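Local coordinates for protein inositol-3-phosphate synthase (Caenorhabditis elegans, PDB 1VKO) that belongs to the inositol-phosphate synthase family, forms a tetramer, binds nicotinamide-adenine-dinucleotide and has a Rossmann-type domain, at residues Phe43-Asn48 and His64-Lys69; Phe68-Lys73 and Ser459-Lys464; Thr125-Tyr130 and Asp520-Phe525; Val146-Pro151 and Leu451-Glu456; Pro471-Leu476 and Val488-Pro493. All blocks are in the same frame, centred on the assembly; numbering follows the deposited sequence.

In the fold
Contacts 1 and 2 share strand 56-71 and belong to one antiparallel sheet. Contact 1 is buried and pairs it with strand 38-53 in a hairpin. Contact 2 is partly buried and pairs it with strand 461-464, which is remote in sequence. Both rest mainly on backbone hydrogen bonds. Contact 4 is buried and apolar, its centre about 12 Å from the centre of the chain, where helix 440-458 meets a loop. It touches contact 2 through R460 and P147. Contact 3 lies at the surface, its centre about 27 Å from that of the chain, and combines a bridging water with an aromatic pair. Contact 5, partly buried, joins two loops by proline-histidine packing. All but contact 4 also touch the second subunit.

Contact 1: residues Phe43-Asn48 and His64-Lys69; sequences FTYRKN and HDYSFK
F43 to Y45 pair with H64 to Y66 in antiparallel register, the short strand axes approaching to 4.4 Å at an angle of 142°. F43 and Y66 form a hydrogen-bonded pair, as do Y45 and H64. T44 and D65 between them are a non-hydrogen-bonded pair. The bond from Y66 N to F43 O is short, at 2.6 Å, and nearly straight. F43, Y45, H64 and Y66 put their side chains on one face of the sheet. With CG anti to the backbone N (chi1 169°), the F43 side chain runs beside that of F68, and F43 CB meets the edge of the F68 ring at CE2, 3.4 Å away. Y45 CB comes to the edge of the Y66 ring, 3.9 Å from CD1. K47 CB packs obliquely near the H64 ring. On the other face, T44 OG1 donates to D65 OD1 at 3.0 Å and meets it from above the carboxylate plane. The stronger partner of D65 is K533 of the second subunit, which forms a salt bridge with OD2. Y66 OH bonds to T527 of that subunit. Within the chain, the two strands form a long beta hairpin. Helix 498-513 covers F43 and F68 through A511, and strand 461-464 extends the sheet beyond strand 56-71.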
# COMPACT_ATOMS: atom_id res chain seq x y z
N PHE A 43 -4.58 38.62 29.67
CA PHE A 43 -4.05 38.30 28.35
C PHE A 43 -4.54 39.34 27.35
O PHE A 43 -5.72 39.62 27.29
CB PHE A 43 -4.51 36.90 27.95
CG PHE A 43 -4.25 36.54 26.51
CD1 PHE A 43 -2.95 36.40 26.03
CD2 PHE A 43 -5.32 36.35 25.63
CE1 PHE A 43 -2.71 36.07 24.69
CE2 PHE A 43 -5.09 36.04 24.30
CZ PHE A 43 -3.78 35.89 23.83
N THR A 44 -3.62 39.94 26.59
CA THR A 44 -3.97 40.90 25.55
C THR A 44 -4.11 40.17 24.22
O THR A 44 -3.12 39.70 23.66
CB THR A 44 -2.89 42.01 25.49
OG1 THR A 44 -3.01 42.86 26.66
CG2 THR A 44 -3.11 42.94 24.32
N TYR A 45 -5.35 40.04 23.73
CA TYR A 45 -5.66 39.26 22.51
C TYR A 45 -5.55 40.06 21.19
O TYR A 45 -6.23 41.07 21.00
CB TYR A 45 -7.03 38.57 22.66
CG TYR A 45 -7.53 37.80 21.44
CD1 TYR A 45 -6.83 36.69 20.95
CD2 TYR A 45 -8.72 38.18 20.79
CE1 TYR A 45 -7.28 35.99 19.83
CE2 TYR A 45 -9.19 37.47 19.66
CZ TYR A 45 -8.46 36.37 19.20
OH TYR A 45 -8.89 35.65 18.13
N ARG A 46 -4.70 39.61 20.28
CA ARG A 46 -4.51 40.31 19.00
C ARG A 46 -5.48 39.84 17.94
O ARG A 46 -5.39 38.72 17.48
CB ARG A 46 -3.09 40.10 18.47
CG ARG A 46 -1.94 40.56 19.38
CD ARG A 46 -0.67 40.74 18.57
NE ARG A 46 0.57 40.66 19.33
CZ ARG A 46 1.37 39.58 19.37
NH1 ARG A 46 1.04 38.45 18.74
NH2 ARG A 46 2.48 39.64 20.08
N LYS A 47 -6.41 40.71 17.54
CA LYS A 47 -7.45 40.33 16.56
C LYS A 47 -7.53 41.34 15.44
O LYS A 47 -7.53 42.54 15.69
CB LYS A 47 -8.82 40.18 17.23
CG LYS A 47 -9.94 39.89 16.25
CD LYS A 47 -11.26 39.54 16.91
CE LYS A 47 -12.45 39.86 16.00
NZ LYS A 47 -12.48 39.18 14.66
N ASN A 48 -7.58 40.85 14.21
CA ASN A 48 -7.79 41.70 13.07
C ASN A 48 -9.27 41.98 12.86
O ASN A 48 -10.10 41.11 13.06
CB ASN A 48 -7.20 41.06 11.82
CG ASN A 48 -5.71 41.16 11.76
OD1 ASN A 48 -5.13 42.14 12.24
ND2 ASN A 48 -5.06 40.15 11.15
N HIS A 64 -7.49 43.13 22.71
CA HIS A 64 -8.61 42.82 23.62
C HIS A 64 -8.12 42.19 24.94
O HIS A 64 -7.74 41.02 24.99
CB HIS A 64 -9.62 41.89 22.92
CG HIS A 64 -10.20 42.44 21.66
ND1 HIS A 64 -9.50 42.49 20.47
CD2 HIS A 64 -11.42 42.95 21.39
CE1 HIS A 64 -10.26 43.02 19.53
NE2 HIS A 64 -11.43 43.30 20.06
N ASP A 65 -8.12 42.97 26.01
CA ASP A 65 -7.57 42.45 27.25
C ASP A 65 -8.55 41.47 27.88
O ASP A 65 -9.68 41.82 28.19
CB ASP A 65 -7.21 43.59 28.21
CG ASP A 65 -6.12 44.49 27.64
OD1 ASP A 65 -5.71 44.26 26.49
OD2 ASP A 65 -5.62 45.46 28.27
N TYR A 66 -8.12 40.22 28.00
CA TYR A 66 -8.92 39.22 28.70
C TYR A 66 -8.40 39.13 30.13
O TYR A 66 -7.20 39.23 30.34
CB TYR A 66 -8.80 37.86 28.00
CG TYR A 66 -9.79 37.62 26.88
CD1 TYR A 66 -9.48 37.97 25.57
CD2 TYR A 66 -11.04 37.06 27.12
CE1 TYR A 66 -10.39 37.76 24.52
CE2 TYR A 66 -11.96 36.84 26.07
CZ TYR A 66 -11.62 37.19 24.78
OH TYR A 66 -12.50 36.98 23.73
N SER A 67 -9.27 38.97 31.11
CA SER A 67 -8.81 38.71 32.47
C SER A 67 -9.31 37.34 32.88
O SER A 67 -10.50 37.16 33.05
CB SER A 67 -9.30 39.79 33.44
OG SER A 67 -8.66 39.64 34.70
N PHE A 68 -8.42 36.36 32.99
CA PHE A 68 -8.83 34.98 33.29
C PHE A 68 -8.69 34.70 34.76
O PHE A 68 -7.77 35.20 35.41
CB PHE A 68 -8.00 33.93 32.53
CG PHE A 68 -7.98 34.11 31.03
CD1 PHE A 68 -9.11 33.86 30.27
CD2 PHE A 68 -6.84 34.53 30.39
CE1 PHE A 68 -9.09 34.04 28.88
CE2 PHE A 68 -6.81 34.69 28.99
CZ PHE A 68 -7.93 34.45 28.25
N LYS A 69 -9.59 33.88 35.29
CA LYS A 69 -9.35 33.28 36.58
C LYS A 69 -9.41 31.79 36.36
O LYS A 69 -10.32 31.33 35.67
CB LYS A 69 -10.39 33.70 37.64
CG LYS A 69 -10.10 34.99 38.41
CD LYS A 69 -11.15 35.16 39.54
CE LYS A 69 -10.89 36.35 40.50
NZ LYS A 69 -11.24 37.67 39.91

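Contact 2: residues Phe68-Lys73 and Ser459-Lys464; sequences FKTVLK and SRVSYK
R460 reaches across to V71, and its side chain crosses that of V71 at about a right angle. R460 CB lies 4.0 Å from V71 CB. CG packs closer, 3.7 Å from V71 CB. R460 CD meets two carbonyl oxygens, V71 O and K73 O, each at 3.3 Å. The chain bends at chi3 (-74°), which turns the guanidinium back toward V71. NH1 then donates to V71 O at 2.8 Å, almost in the guanidinium plane, while K73 C lies over one face of the group. NH2 points outside the two segments, to E456 in a salt bridge and to P147 O. The backbone carbonyl, R460 O, accepts from V71 N. Further along, K69 and S462 form a hydrogen-bonded antiparallel pair with two straight backbone bonds. A water donates to K69 O and is also hydrogen-bonded to S462 OG, 2.6 Å away. F68 CD1 packs on Y463 CB, and T70 lies alongside V461. Thus main-chain bonds join the two strands, and R460 continues the join past their end. Its probable positive charge is shared between backbone carbonyls and E456, tying strand 56-71 to the end of helix 440-458.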
# COMPACT_ATOMS: atom_id res chain seq x y z
N PHE A 68 -8.42 36.36 32.99
CA PHE A 68 -8.83 34.98 33.29
C PHE A 68 -8.69 34.70 34.76
O PHE A 68 -7.77 35.20 35.41
CB PHE A 68 -8.00 33.93 32.53
CG PHE A 68 -7.98 34.11 31.03
CD1 PHE A 68 -9.11 33.86 30.27
CD2 PHE A 68 -6.84 34.53 30.39
CE1 PHE A 68 -9.09 34.04 28.88
CE2 PHE A 68 -6.81 34.69 28.99
CZ PHE A 68 -7.93 34.45 28.25
N LYS A 69 -9.59 33.88 35.29
CA LYS A 69 -9.35 33.28 36.58
C LYS A 69 -9.41 31.79 36.36
O LYS A 69 -10.32 31.33 35.67
CB LYS A 69 -10.39 33.70 37.64
CG LYS A 69 -10.10 34.99 38.41
CD LYS A 69 -11.15 35.16 39.54
CE LYS A 69 -10.89 36.35 40.50
NZ LYS A 69 -11.24 37.67 39.91
N THR A 70 -8.45 31.07 36.94
CA THR A 70 -8.39 29.62 36.84
C THR A 70 -8.27 28.96 38.18
O THR A 70 -7.22 29.07 38.81
CB THR A 70 -7.18 29.17 35.98
OG1 THR A 70 -7.29 29.72 34.67
CG2 THR A 70 -7.24 27.65 35.74
N VAL A 71 -9.29 28.24 38.63
CA VAL A 71 -9.13 27.47 39.86
C VAL A 71 -7.99 26.47 39.64
O VAL A 71 -7.94 25.77 38.63
CB VAL A 71 -10.44 26.80 40.34
CG1 VAL A 71 -10.20 26.00 41.65
CG2 VAL A 71 -11.53 27.86 40.57
N LEU A 72 -7.04 26.44 40.57
CA LEU A 72 -5.83 25.63 40.36
C LEU A 72 -5.93 24.20 40.88
O LEU A 72 -5.18 23.34 40.44
CB LEU A 72 -4.60 26.30 40.97
CG LEU A 72 -3.99 27.54 40.31
CD1 LEU A 72 -2.80 28.01 41.12
CD2 LEU A 72 -3.56 27.30 38.88
N LYS A 73 -6.82 23.95 41.84
CA LYS A 73 -7.01 22.57 42.30
C LYS A 73 -8.11 21.91 41.50
O LYS A 73 -9.24 22.39 41.50
CB LYS A 73 -7.31 22.48 43.80
CG LYS A 73 -6.96 21.12 44.37
CD LYS A 73 -8.00 20.61 45.35
CE LYS A 73 -7.70 21.01 46.78
NZ LYS A 73 -8.73 20.51 47.76
N SER A 459 -14.32 23.83 33.37
CA SER A 459 -15.26 24.10 34.44
C SER A 459 -14.60 24.98 35.50
O SER A 459 -15.29 25.53 36.35
CB SER A 459 -15.83 22.81 35.04
OG SER A 459 -15.08 22.36 36.15
N ARG A 460 -13.26 25.11 35.41
CA ARG A 460 -12.44 25.90 36.34
C ARG A 460 -11.97 27.25 35.80
O ARG A 460 -11.29 28.01 36.48
CB ARG A 460 -11.20 25.12 36.81
CG ARG A 460 -11.52 24.17 37.96
CD ARG A 460 -10.29 23.46 38.56
NE ARG A 460 -9.79 22.41 37.68
CZ ARG A 460 -8.58 22.36 37.11
NH1 ARG A 460 -7.66 23.29 37.31
NH2 ARG A 460 -8.29 21.33 36.34
N VAL A 461 -12.33 27.56 34.57
CA VAL A 461 -11.89 28.81 33.97
C VAL A 461 -13.05 29.81 33.91
O VAL A 461 -14.17 29.43 33.57
CB VAL A 461 -11.28 28.59 32.55
CG1 VAL A 461 -10.83 29.90 31.93
CG2 VAL A 461 -10.13 27.58 32.59
N SER A 462 -12.77 31.07 34.22
CA SER A 462 -13.71 32.16 33.96
C SER A 462 -12.96 33.41 33.46
O SER A 462 -11.76 33.50 33.58
CB SER A 462 -14.51 32.48 35.22
OG SER A 462 -13.65 32.86 36.29
N TYR A 463 -13.69 34.36 32.90
CA TYR A 463 -13.06 35.57 32.35
C TYR A 463 -13.97 36.79 32.56
O TYR A 463 -15.17 36.64 32.76
CB TYR A 463 -12.74 35.37 30.85
CG TYR A 463 -13.97 35.34 29.98
CD1 TYR A 463 -14.84 34.26 30.01
CD2 TYR A 463 -14.27 36.41 29.16
CE1 TYR A 463 -15.98 34.24 29.24
CE2 TYR A 463 -15.41 36.40 28.36
CZ TYR A 463 -16.27 35.32 28.41
OH TYR A 463 -17.43 35.29 27.63
N LYS A 464 -13.43 37.99 32.51
CA LYS A 464 -14.25 39.16 32.76
C LYS A 464 -15.13 39.51 31.57
O LYS A 464 -14.64 39.86 30.50
CB LYS A 464 -13.41 40.37 33.17
CG LYS A 464 -13.49 40.71 34.65
CD LYS A 464 -13.02 42.14 34.92
CE LYS A 464 -13.56 42.62 36.25
NZ LYS A 464 -12.80 43.78 36.80
O HOH W 1 -12.73 30.60 37.27

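Contact 3: residues Thr125-Tyr130 and Asp520-Phe525; sequences TVHLGY and DMQIEF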
# COMPACT_ATOMS: atom_id res chain seq x y z
N THR A 125 3.66 17.55 24.50
CA THR A 125 4.44 18.64 25.07
C THR A 125 4.21 19.91 24.26
O THR A 125 3.72 19.87 23.12
CB THR A 125 5.92 18.34 25.15
OG1 THR A 125 6.39 18.04 23.84
CG2 THR A 125 6.23 17.07 26.03
N VAL A 126 4.55 21.04 24.88
CA VAL A 126 4.21 22.35 24.38
C VAL A 126 5.48 23.19 24.30
O VAL A 126 6.37 23.06 25.13
CB VAL A 126 3.15 23.01 25.31
CG1 VAL A 126 2.57 24.25 24.70
CG2 VAL A 126 2.03 22.01 25.63
N HIS A 127 5.57 24.04 23.29
CA HIS A 127 6.76 24.83 23.06
C HIS A 127 6.55 26.23 23.68
O HIS A 127 5.72 27.00 23.18
CB HIS A 127 6.99 24.92 21.56
CG HIS A 127 8.34 25.43 21.17
ND1 HIS A 127 8.57 26.05 19.96
CD2 HIS A 127 9.52 25.42 21.83
CE1 HIS A 127 9.84 26.40 19.89
NE2 HIS A 127 10.44 26.03 21.00
N LEU A 128 7.28 26.52 24.77
CA LEU A 128 7.31 27.86 25.40
C LEU A 128 8.38 28.80 24.82
O LEU A 128 8.30 30.02 25.02
CB LEU A 128 7.55 27.77 26.89
CG LEU A 128 6.73 26.92 27.86
CD1 LEU A 128 5.29 26.68 27.37
CD2 LEU A 128 7.45 25.62 28.03
N GLY A 129 9.37 28.23 24.13
CA GLY A 129 10.48 29.01 23.56
C GLY A 129 11.86 28.37 23.68
O GLY A 129 11.98 27.16 23.89
N TYR A 130 12.89 29.21 23.53
CA TYR A 130 14.31 28.85 23.56
C TYR A 130 15.07 29.49 24.74
O TYR A 130 14.92 30.69 25.03
CB TYR A 130 14.95 29.31 22.26
CG TYR A 130 16.40 28.90 22.12
CD1 TYR A 130 16.74 27.66 21.61
CD2 TYR A 130 17.43 29.76 22.49
CE1 TYR A 130 18.05 27.27 21.49
CE2 TYR A 130 18.76 29.38 22.36
CZ TYR A 130 19.05 28.12 21.86
OH TYR A 130 20.37 27.72 21.72
N ASP A 520 6.08 30.56 17.60
CA ASP A 520 5.93 29.97 16.24
C ASP A 520 6.76 30.74 15.23
O ASP A 520 6.92 30.32 14.09
CB ASP A 520 4.46 29.82 15.79
CG ASP A 520 3.71 31.16 15.67
OD1 ASP A 520 4.04 32.11 16.37
OD2 ASP A 520 2.76 31.37 14.90
N MET A 521 7.32 31.87 15.66
CA MET A 521 8.22 32.65 14.84
C MET A 521 9.33 33.15 15.71
O MET A 521 9.26 34.27 16.22
CB MET A 521 7.52 33.84 14.20
CG MET A 521 8.46 34.64 13.31
SD MET A 521 7.88 36.28 12.87
CE MET A 521 8.05 37.06 14.50
N GLN A 522 10.36 32.34 15.88
CA GLN A 522 11.46 32.68 16.76
C GLN A 522 12.46 33.53 16.01
O GLN A 522 13.49 33.06 15.57
CB GLN A 522 12.11 31.43 17.31
CG GLN A 522 11.09 30.44 17.74
CD GLN A 522 11.70 29.31 18.47
OE1 GLN A 522 11.95 28.26 17.89
NE2 GLN A 522 11.98 29.52 19.74
N ILE A 523 12.12 34.81 15.88
CA ILE A 523 12.89 35.74 15.08
C ILE A 523 14.28 36.05 15.73
O ILE A 523 15.19 36.58 15.07
CB ILE A 523 11.99 36.99 14.75
CG1 ILE A 523 12.56 37.86 13.62
CG2 ILE A 523 11.60 37.77 16.04
CD1 ILE A 523 11.69 39.05 13.18
N GLU A 524 14.47 35.66 17.00
CA GLU A 524 15.75 35.86 17.70
C GLU A 524 16.88 35.19 16.96
O GLU A 524 18.04 35.55 17.20
CB GLU A 524 15.84 35.18 19.07
CG GLU A 524 14.70 35.32 20.02
CD GLU A 524 13.71 34.22 19.83
OE1 GLU A 524 12.99 34.32 18.82
OE2 GLU A 524 13.65 33.31 20.67
N PHE A 525 16.55 34.19 16.14
CA PHE A 525 17.58 33.35 15.53
C PHE A 525 18.21 33.94 14.28
O PHE A 525 19.24 33.47 13.81
CB PHE A 525 17.01 31.98 15.18
CG PHE A 525 16.52 31.21 16.34
CD1 PHE A 525 16.98 31.48 17.63
CD2 PHE A 525 15.64 30.16 16.14
CE1 PHE A 525 16.54 30.73 18.71
CE2 PHE A 525 15.20 29.41 17.21
CZ PHE A 525 15.64 29.71 18.51
O HOH W 2 11.44 31.61 21.90
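The aromatic contact is a T-shaped pair between Y130 and F525. The edge of F525 points at one face of Y130, with centroids 5.2 Å apart and planes at 84°. F525 CZ comes 3.8 Å from Y130 CG, and CE1 lies over the same ring, offset toward its rim. Y130 CG lies anti to the backbone N (chi1 -176°), which carries the ring toward F525. P493 of the second subunit packs on both residues.

The polar contacts are indirect. One water accepts from Y130 N and from Q522 NE2, and donates to E524 OE2 at 3.0 Å. It therefore links the strand backbone to two side chains of the 520-525 loop. E524 OE2 also has a long, weak ion pair with K47 of the second subunit.

The third kind is a van der Waals meeting of flat groups. H127 and Q522 approach from opposite directions. Q522 OE1 lies in the plane of the imidazole at its edge, 3.5 Å from H127 CE1, and the amide stands at 90° to the ring. Both residues bond to Q137 of the paired strand 136-141: H127 NE2 to its OE1, and Q522 OE1 to its NE2.

No direct hydrogen bond crosses between the segments. The loop is held to the strand by ring packing, a shared water and the common partner Q137.

Contact 4: residues Val146-Pro151 and Leu451-Glu456; sequences VPILSP and LAILTE
I453 is the main helix residue facing the 146-151 loop, and its branches meet three of the loop residues. Its side chain is directed at the loop. CG1 lies 4.1 Å from L149 CB. I453 CG2, anti to the backbone N, meets I148 CD1 at 4.1 Å. CD1 extends to L149 O and to P151 CG, the latter 3.9 Å away. The I453 side chain crosses those of I148 and P151 at about right angles. E456 closes the segment. Its CB meets L149 CD1 at 3.8 Å, and the two side chains also cross at about a right angle. The glutamate chain bends at chi2 (-76°), which brings E456 OE1 to 4.0 Å from L149 CG. The carboxylate is held from outside the two segments: besides R460, which pairs with OE1, R75 N donates to OE2. Both oxygens of this buried group thus have partners. The contact is apolar helix-to-loop packing in the buried interior: helix 440-458 lies against the loop leading to strand 154-159, an outer strand of the parallel Rossmann-type sheet.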
# COMPACT_ATOMS: atom_id res chain seq x y z
N VAL A 146 -1.33 24.33 33.13
CA VAL A 146 -2.32 24.52 34.20
C VAL A 146 -2.65 23.14 34.79
O VAL A 146 -2.68 22.16 34.07
CB VAL A 146 -3.59 25.35 33.80
CG1 VAL A 146 -3.23 26.77 33.43
CG2 VAL A 146 -4.35 24.72 32.68
N PRO A 147 -2.80 23.06 36.11
CA PRO A 147 -3.09 21.79 36.76
C PRO A 147 -4.35 21.14 36.21
O PRO A 147 -5.39 21.80 36.09
CB PRO A 147 -3.25 22.18 38.25
CG PRO A 147 -2.45 23.46 38.41
CD PRO A 147 -2.62 24.17 37.08
N ILE A 148 -4.25 19.86 35.84
CA ILE A 148 -5.40 19.12 35.29
C ILE A 148 -5.44 17.73 35.91
O ILE A 148 -4.47 17.30 36.49
CB ILE A 148 -5.34 19.01 33.75
CG1 ILE A 148 -4.02 18.35 33.30
CG2 ILE A 148 -5.57 20.37 33.10
CD1 ILE A 148 -3.92 18.03 31.83
N LEU A 149 -6.57 17.04 35.80
CA LEU A 149 -6.66 15.67 36.30
C LEU A 149 -5.69 14.70 35.62
O LEU A 149 -5.24 14.93 34.50
CB LEU A 149 -8.08 15.14 36.11
CG LEU A 149 -9.23 15.87 36.78
CD1 LEU A 149 -10.49 15.55 36.02
CD2 LEU A 149 -9.31 15.46 38.26
N SER A 150 -5.34 13.63 36.34
CA SER A 150 -4.79 12.44 35.71
C SER A 150 -5.93 11.48 35.60
O SER A 150 -6.81 11.49 36.46
CB SER A 150 -3.74 11.80 36.62
OG SER A 150 -3.64 10.40 36.39
N PRO A 151 -5.93 10.61 34.60
CA PRO A 151 -7.04 9.66 34.48
C PRO A 151 -7.11 8.74 35.69
O PRO A 151 -8.12 8.09 35.89
CB PRO A 151 -6.69 8.86 33.22
CG PRO A 151 -5.81 9.82 32.42
CD PRO A 151 -4.94 10.44 33.52
N LEU A 451 -11.31 14.15 26.76
CA LEU A 451 -12.55 14.95 26.73
C LEU A 451 -13.00 15.25 28.17
O LEU A 451 -13.28 16.40 28.54
CB LEU A 451 -13.65 14.24 25.93
CG LEU A 451 -13.46 14.09 24.41
CD1 LEU A 451 -14.19 12.85 23.93
CD2 LEU A 451 -13.93 15.32 23.63
N ALA A 452 -13.04 14.22 29.00
CA ALA A 452 -13.43 14.43 30.38
C ALA A 452 -12.50 15.51 30.97
O ALA A 452 -12.97 16.44 31.65
CB ALA A 452 -13.34 13.11 31.17
N ILE A 453 -11.21 15.41 30.67
CA ILE A 453 -10.20 16.13 31.43
C ILE A 453 -10.22 17.61 31.03
O ILE A 453 -10.16 18.50 31.88
CB ILE A 453 -8.82 15.43 31.30
CG1 ILE A 453 -8.80 14.19 32.21
CG2 ILE A 453 -7.65 16.37 31.63
CD1 ILE A 453 -7.59 13.30 32.05
N LEU A 454 -10.35 17.87 29.75
CA LEU A 454 -10.45 19.25 29.31
C LEU A 454 -11.75 19.89 29.76
O LEU A 454 -11.81 21.12 29.93
CB LEU A 454 -10.30 19.31 27.79
CG LEU A 454 -8.91 18.90 27.36
CD1 LEU A 454 -8.90 18.54 25.92
CD2 LEU A 454 -7.82 19.95 27.72
N THR A 455 -12.81 19.08 29.95
CA THR A 455 -14.09 19.60 30.43
C THR A 455 -14.00 20.10 31.88
O THR A 455 -14.43 21.21 32.17
CB THR A 455 -15.21 18.58 30.28
OG1 THR A 455 -15.43 18.31 28.90
CG2 THR A 455 -16.54 19.19 30.74
N GLU A 456 -13.45 19.27 32.77
CA GLU A 456 -13.27 19.65 34.17
C GLU A 456 -12.39 20.89 34.27
O GLU A 456 -12.62 21.74 35.13
CB GLU A 456 -12.65 18.51 34.97
CG GLU A 456 -12.75 18.67 36.48
CD GLU A 456 -11.78 19.68 37.05
OE1 GLU A 456 -10.60 19.67 36.61
OE2 GLU A 456 -12.18 20.48 37.94

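Contact 5: residues Pro471-Leu476 and Val488-Pro493; sequences PFHSVL and VPPGTP
H473 lays one face of its imidazole over P489. P489 CB sits 3.7 Å from the ring centroid and only 6° off the ring normal, a CH-pi contact. P489 CG approaches H473 CG at 3.8 Å. P490 CD approaches obliquely on the same side of the ring as P489, 3.9 Å from H473 NE2. The ring is fixed in rotation by its own segment: V475 N donates to H473 ND1 at 3.0 Å, straight and within the ring plane. V475 packs next to it. Its CG1, anti to the backbone N (chi1 179°), reaches V488 C at 3.5 Å, and V475 O lies 3.4 Å from P489 CD. P489 to T492 form a type II beta turn. P489 O accepts from T492 N and, on a lone pair, from T492 OG1. Both segments belong to the loop region between strand 469-470 and helix 498-513. Helix 307-316 borders them through E314 and I310, S474 and L476 bond to V320 of strand 320-321, and F525 of the second subunit packs on P489.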
# COMPACT_ATOMS: atom_id res chain seq x y z
N PRO A 471 -18.07 32.01 32.84
CA PRO A 471 -17.50 30.84 32.15
C PRO A 471 -17.57 30.97 30.62
O PRO A 471 -18.38 31.72 30.09
CB PRO A 471 -18.41 29.70 32.59
CG PRO A 471 -19.74 30.36 32.80
CD PRO A 471 -19.38 31.68 33.45
N PHE A 472 -16.73 30.22 29.93
CA PHE A 472 -16.86 30.08 28.47
C PHE A 472 -18.28 29.68 28.01
O PHE A 472 -19.08 29.19 28.82
CB PHE A 472 -15.83 29.05 27.99
CG PHE A 472 -14.39 29.44 28.26
CD1 PHE A 472 -13.99 30.79 28.29
CD2 PHE A 472 -13.41 28.46 28.44
CE1 PHE A 472 -12.65 31.15 28.50
CE2 PHE A 472 -12.07 28.80 28.66
CZ PHE A 472 -11.69 30.16 28.70
N HIS A 473 -18.60 29.86 26.72
CA HIS A 473 -19.84 29.33 26.14
C HIS A 473 -20.06 27.84 26.49
O HIS A 473 -19.10 27.10 26.58
CB HIS A 473 -19.84 29.51 24.62
CG HIS A 473 -21.20 29.37 23.99
ND1 HIS A 473 -21.85 28.16 23.87
CD2 HIS A 473 -22.05 30.29 23.47
CE1 HIS A 473 -23.03 28.33 23.31
NE2 HIS A 473 -23.17 29.62 23.05
N SER A 474 -21.32 27.43 26.70
CA SER A 474 -21.66 26.02 27.00
C SER A 474 -21.16 25.01 25.98
O SER A 474 -20.80 23.89 26.36
CB SER A 474 -23.18 25.82 27.11
OG SER A 474 -23.75 26.69 28.07
N VAL A 475 -21.17 25.37 24.70
CA VAL A 475 -20.80 24.44 23.64
C VAL A 475 -19.31 24.53 23.52
O VAL A 475 -18.80 25.45 22.84
CB VAL A 475 -21.37 24.81 22.24
CG1 VAL A 475 -20.91 23.79 21.18
CG2 VAL A 475 -22.87 24.87 22.26
N LEU A 476 -18.60 23.63 24.18
CA LEU A 476 -17.18 23.85 24.29
C LEU A 476 -16.36 23.29 23.17
O LEU A 476 -15.88 22.14 23.21
CB LEU A 476 -16.61 23.68 25.71
CG LEU A 476 -16.08 22.40 26.32
CD1 LEU A 476 -15.74 22.65 27.75
CD2 LEU A 476 -17.13 21.38 26.23
N VAL A 488 -20.30 23.60 17.68
CA VAL A 488 -19.68 24.86 18.05
C VAL A 488 -20.75 25.92 18.38
O VAL A 488 -21.88 25.87 17.86
CB VAL A 488 -18.75 25.38 16.92
CG1 VAL A 488 -17.64 24.36 16.59
CG2 VAL A 488 -19.57 25.81 15.67
N PRO A 489 -20.41 26.89 19.23
CA PRO A 489 -21.36 27.92 19.60
C PRO A 489 -22.08 28.47 18.38
O PRO A 489 -21.43 28.77 17.39
CB PRO A 489 -20.48 28.97 20.25
CG PRO A 489 -19.40 28.16 20.89
CD PRO A 489 -19.11 27.08 19.92
N PRO A 490 -23.41 28.60 18.44
CA PRO A 490 -24.19 29.10 17.28
C PRO A 490 -23.58 30.34 16.59
O PRO A 490 -23.11 31.26 17.26
CB PRO A 490 -25.57 29.45 17.88
CG PRO A 490 -25.55 28.96 19.37
CD PRO A 490 -24.25 28.25 19.60
N GLY A 491 -23.58 30.33 15.26
CA GLY A 491 -23.09 31.46 14.47
C GLY A 491 -21.58 31.60 14.31
O GLY A 491 -21.10 32.65 13.85
N THR A 492 -20.83 30.58 14.70
CA THR A 492 -19.37 30.61 14.56
C THR A 492 -18.91 29.43 13.69
O THR A 492 -19.61 28.40 13.62
CB THR A 492 -18.69 30.58 15.90
OG1 THR A 492 -18.95 29.34 16.54
CG2 THR A 492 -19.27 31.63 16.86
N PRO A 493 -17.75 29.58 13.02
CA PRO A 493 -17.26 28.59 12.08
C PRO A 493 -16.70 27.32 12.72
O PRO A 493 -16.08 27.38 13.78
CB PRO A 493 -16.13 29.32 11.38
CG PRO A 493 -15.62 30.26 12.39
CD PRO A 493 -16.82 30.71 13.13